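PDB 2VTC: AA9 family lytic polysaccharide monooxygenase cel61B from Hypocrea jecorina, which cleaves the glycosidic bonds of crystalline and amorphous polysaccharides such as cellulose by copper-dependent oxidation, using a reducing agent and O2 or H2O2. Local coordinates for residues V175-L180 with T218-P223. Residues are numbered along the deposited sequence; the frame is centred on the assembly and turned at random.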
ATOM      1  N   VAL A 175      -5.857   6.230   7.093  1.00 16.41           N
ATOM      2  CA  VAL A 175      -4.731   6.063   6.193  1.00 16.66           C
ATOM      3  C   VAL A 175      -4.954   4.753   5.450  1.00 15.97           C
ATOM      4  O   VAL A 175      -5.309   3.723   6.056  1.00 15.70           O
ATOM      5  CB  VAL A 175      -3.394   5.990   6.970  1.00 15.46           C
ATOM      6  CG1 VAL A 175      -2.210   5.958   6.006  1.00 16.22           C
ATOM      7  CG2 VAL A 175      -3.214   7.241   7.859  1.00 15.85           C
ATOM      8  N   PHE A 176      -4.708   4.791   4.141  1.00 15.73           N
ATOM      9  CA  PHE A 176      -4.768   3.577   3.307  1.00 15.71           C
ATOM     10  C   PHE A 176      -3.350   3.177   2.904  1.00 14.70           C
ATOM     11  O   PHE A 176      -2.580   4.024   2.442  1.00 16.17           O
ATOM     12  CB  PHE A 176      -5.633   3.821   2.074  1.00 16.32           C
ATOM     13  CG  PHE A 176      -7.081   3.891   2.385  1.00 16.74           C
ATOM     14  CD1 PHE A 176      -7.908   2.791   2.204  1.00 17.01           C
ATOM     15  CD2 PHE A 176      -7.610   5.048   2.950  1.00 17.04           C
ATOM     16  CE1 PHE A 176      -9.266   2.851   2.518  1.00 19.56           C
ATOM     17  CE2 PHE A 176      -8.966   5.118   3.302  1.00 17.78           C
ATOM     18  CZ  PHE A 176      -9.806   4.019   3.078  1.00 18.04           C
ATOM     19  N   ARG A 177      -2.998   1.910   3.130  1.00 15.43           N
ATOM     20  CA  ARG A 177      -1.655   1.400   2.864  1.00 15.13           C
ATOM     21  C   ARG A 177      -1.773   0.360   1.757  1.00 15.32           C
ATOM     22  O   ARG A 177      -2.263  -0.741   2.001  1.00 15.23           O
ATOM     23  CB  ARG A 177      -1.054   0.804   4.146  1.00 14.76           C
ATOM     24  CG  ARG A 177       0.333   0.174   4.058  1.00 14.65           C
ATOM     25  CD  ARG A 177       0.649  -0.506   5.384  1.00 14.35           C
ATOM     26  NE  ARG A 177       1.995  -1.081   5.334  1.00 16.03           N
ATOM     27  CZ  ARG A 177       2.273  -2.254   4.745  1.00 15.64           C
ATOM     28  NH1 ARG A 177       1.288  -3.000   4.191  1.00 15.06           N
ATOM     29  NH2 ARG A 177       3.546  -2.671   4.715  1.00 14.98           N
ATOM     30  N   HIS A 178      -1.346   0.768   0.553  1.00 15.48           N
ATOM     31  CA  HIS A 178      -1.474  -0.024  -0.676  1.00 15.67           C
ATOM     32  C   HIS A 178      -0.101  -0.640  -0.986  1.00 15.31           C
ATOM     33  O   HIS A 178       0.903   0.098  -1.022  1.00 16.27           O
ATOM     34  CB  HIS A 178      -1.933   0.909  -1.802  1.00 15.91           C
ATOM     35  CG  HIS A 178      -2.037   0.246  -3.147  1.00 17.88           C
ATOM     36  ND1 HIS A 178      -2.849  -0.846  -3.387  1.00 18.42           N
ATOM     37  CD2 HIS A 178      -1.448   0.548  -4.330  1.00 20.41           C
ATOM     38  CE1 HIS A 178      -2.735  -1.201  -4.661  1.00 18.06           C
ATOM     39  NE2 HIS A 178      -1.892  -0.374  -5.251  1.00 18.92           N
ATOM     40  N   GLU A 179      -0.031  -1.968  -1.202  1.00 15.35           N
ATOM     41  CA  GLU A 179       1.277  -2.625  -1.211  1.00 15.18           C
ATOM     42  C   GLU A 179       1.429  -3.715  -2.265  1.00 15.80           C
ATOM     43  O   GLU A 179       0.595  -4.600  -2.352  1.00 16.04           O
ATOM     44  CB  GLU A 179       1.553  -3.220   0.160  1.00 15.51           C
ATOM     45  CG  GLU A 179       2.939  -3.870   0.330  1.00 15.00           C
ATOM     46  CD  GLU A 179       3.113  -4.399   1.734  1.00 14.57           C
ATOM     47  OE1 GLU A 179       2.109  -4.905   2.325  1.00 14.98           O
ATOM     48  OE2 GLU A 179       4.254  -4.313   2.285  1.00 15.76           O
ATOM     49  N   LEU A 180       2.523  -3.652  -3.018  1.00 16.61           N
ATOM     50  CA  LEU A 180       2.867  -4.704  -3.980  1.00 16.57           C
ATOM     51  C   LEU A 180       3.962  -5.538  -3.362  1.00 16.68           C
ATOM     52  O   LEU A 180       4.960  -5.005  -2.852  1.00 16.57           O
ATOM     53  CB  LEU A 180       3.363  -4.101  -5.307  1.00 16.48           C
ATOM     54  CG  LEU A 180       2.535  -2.969  -5.913  1.00 17.48           C
ATOM     55  CD1 LEU A 180       3.141  -2.449  -7.223  1.00 18.59           C
ATOM     56  CD2 LEU A 180       1.112  -3.334  -6.129  1.00 18.89           C
ATOM     57  N   THR A 218       4.304  -3.848  11.865  1.00 17.68           N
ATOM     58  CA  THR A 218       5.498  -4.626  12.222  1.00 18.66           C
ATOM     59  C   THR A 218       5.169  -6.085  12.590  1.00 18.25           C
ATOM     60  O   THR A 218       6.072  -6.886  12.853  1.00 19.18           O
ATOM     61  CB  THR A 218       6.271  -3.935  13.363  1.00 19.65           C
ATOM     62  OG1 THR A 218       5.384  -3.727  14.469  1.00 21.65           O
ATOM     63  CG2 THR A 218       6.810  -2.603  12.887  1.00 18.35           C
ATOM     64  N   GLN A 219       3.882  -6.423  12.581  1.00 18.59           N
ATOM     65  CA  GLN A 219       3.404  -7.780  12.834  1.00 19.33           C
ATOM     66  C   GLN A 219       2.688  -8.392  11.610  1.00 18.62           C
ATOM     67  O   GLN A 219       2.152  -9.494  11.699  1.00 19.08           O
ATOM     68  CB  GLN A 219       2.489  -7.806  14.071  1.00 19.76           C
ATOM     69  CG  GLN A 219       3.222  -7.584  15.395  1.00 22.05           C
ATOM     70  CD  GLN A 219       2.272  -7.453  16.602  1.00 23.33           C
ATOM     71  OE1 GLN A 219       1.141  -7.958  16.595  1.00 31.61           O
ATOM     72  NE2 GLN A 219       2.735  -6.768  17.638  1.00 30.38           N
ATOM     73  N   LEU A 220       2.703  -7.689  10.478  1.00 16.68           N
ATOM     74  CA  LEU A 220       1.991  -8.185   9.283  1.00 16.66           C
ATOM     75  C   LEU A 220       2.623  -9.440   8.706  1.00 17.54           C
ATOM     76  O   LEU A 220       1.904 -10.392   8.361  1.00 17.58           O
ATOM     77  CB  LEU A 220       1.886  -7.129   8.186  1.00 17.01           C
ATOM     78  CG  LEU A 220       1.055  -5.891   8.513  1.00 15.18           C
ATOM     79  CD1 LEU A 220       1.273  -4.866   7.433  1.00 16.33           C
ATOM     80  CD2 LEU A 220      -0.457  -6.188   8.663  1.00 16.18           C
ATOM     81  N   TYR A 221       3.957  -9.437   8.624  1.00 17.70           N
ATOM     82  CA  TYR A 221       4.706 -10.468   7.883  1.00 17.45           C
ATOM     83  C   TYR A 221       5.973 -10.930   8.607  1.00 18.83           C
ATOM     84  O   TYR A 221       6.627 -10.133   9.296  1.00 18.66           O
ATOM     85  CB  TYR A 221       5.190  -9.916   6.543  1.00 16.93           C
ATOM     86  CG  TYR A 221       4.176  -9.154   5.745  1.00 16.06           C
ATOM     87  CD1 TYR A 221       3.016  -9.784   5.302  1.00 15.43           C
ATOM     88  CD2 TYR A 221       4.389  -7.801   5.406  1.00 14.57           C
ATOM     89  CE1 TYR A 221       2.071  -9.086   4.563  1.00 16.38           C
ATOM     90  CE2 TYR A 221       3.458  -7.093   4.649  1.00 13.18           C
ATOM     91  CZ  TYR A 221       2.291  -7.757   4.232  1.00 14.32           C
ATOM     92  OH  TYR A 221       1.354  -7.097   3.478  1.00 14.62           O
ATOM     93  N   LYS A 222       6.308 -12.212   8.415  1.00 19.77           N
ATOM     94  CA  LYS A 222       7.576 -12.796   8.883  1.00 20.61           C
ATOM     95  C   LYS A 222       8.367 -13.310   7.661  1.00 21.10           C
ATOM     96  O   LYS A 222       7.764 -13.697   6.650  1.00 21.08           O
ATOM     97  CB  LYS A 222       7.331 -13.927   9.892  1.00 22.03           C
ATOM     98  CG  LYS A 222       6.662 -13.463  11.181  1.00 25.14           C
ATOM     99  CD  LYS A 222       6.756 -14.505  12.278  1.00 31.94           C
ATOM    100  CE  LYS A 222       5.864 -14.132  13.468  1.00 34.95           C
ATOM    101  NZ  LYS A 222       5.995 -15.076  14.623  1.00 38.87           N
ATOM    102  N   PRO A 223       9.717 -13.284   7.723  1.00 21.05           N
ATOM    103  CA  PRO A 223      10.524 -13.713   6.558  1.00 21.05           C
ATOM    104  C   PRO A 223      10.307 -15.157   6.093  1.00 22.17           C
ATOM    105  O   PRO A 223      10.667 -15.485   4.955  1.00 22.43           O
ATOM    106  CB  PRO A 223      11.962 -13.514   7.041  1.00 21.68           C
ATOM    107  CG  PRO A 223      11.832 -12.422   8.094  1.00 20.30           C
ATOM    108  CD  PRO A 223      10.581 -12.799   8.817  1.00 21.02           C
TER
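Tyr221 donates its hydroxyl hydrogen to Glu179, OH to OE1 at 2.6 Å, meeting the oxygen on its syn side and 32° out of the carboxylate plane. Ring and carboxylate are turned 48° from each other; Glu179 OE1 lies at the edge of the Tyr221 ring, near its plane, and Glu179 OE2 is 3.7 Å from Tyr221 CE2. The same carboxylate is held by Arg177 two residues back on the strand in a two-nitrogen, end-on salt bridge: Arg177 NH1 reaches Glu179 OE1 at 2.8 Å and Arg177 NH2 reaches Glu179 OE2 at 3.0 Å, both from above the carboxylate plane. Arg177 NH1 and Tyr221 OH approach Glu179 OE1 from opposite faces of the carboxylate. Both strand side chains get there extended, CG anti to the backbone N (chi1 -176° in Glu179). A glutamine in place of Glu179 would probably leave the buried Arg177 charge without its mate and weaken the hold on the Tyr221 hydroxyl.

Nonpolar packing comes from Leu220, whose CD1 rests over one guanidinium face, 3.7 Å from Arg177 NH1, while its CB sits over the centre of the Tyr221 ring.

This buried polar cluster joins strand 172-182, of the AA9 beta-sandwich core, to the loop after strand 215-216. Ile76 and Val77 carbonyls take further Arg177 hydrogen bonds, Tyr116 on strand 113-119 bonds the Tyr221 hydroxyl, and copper ligand Tyr195 on strand 193-204 lies about 6 Å from Glu179, side chain to side chain.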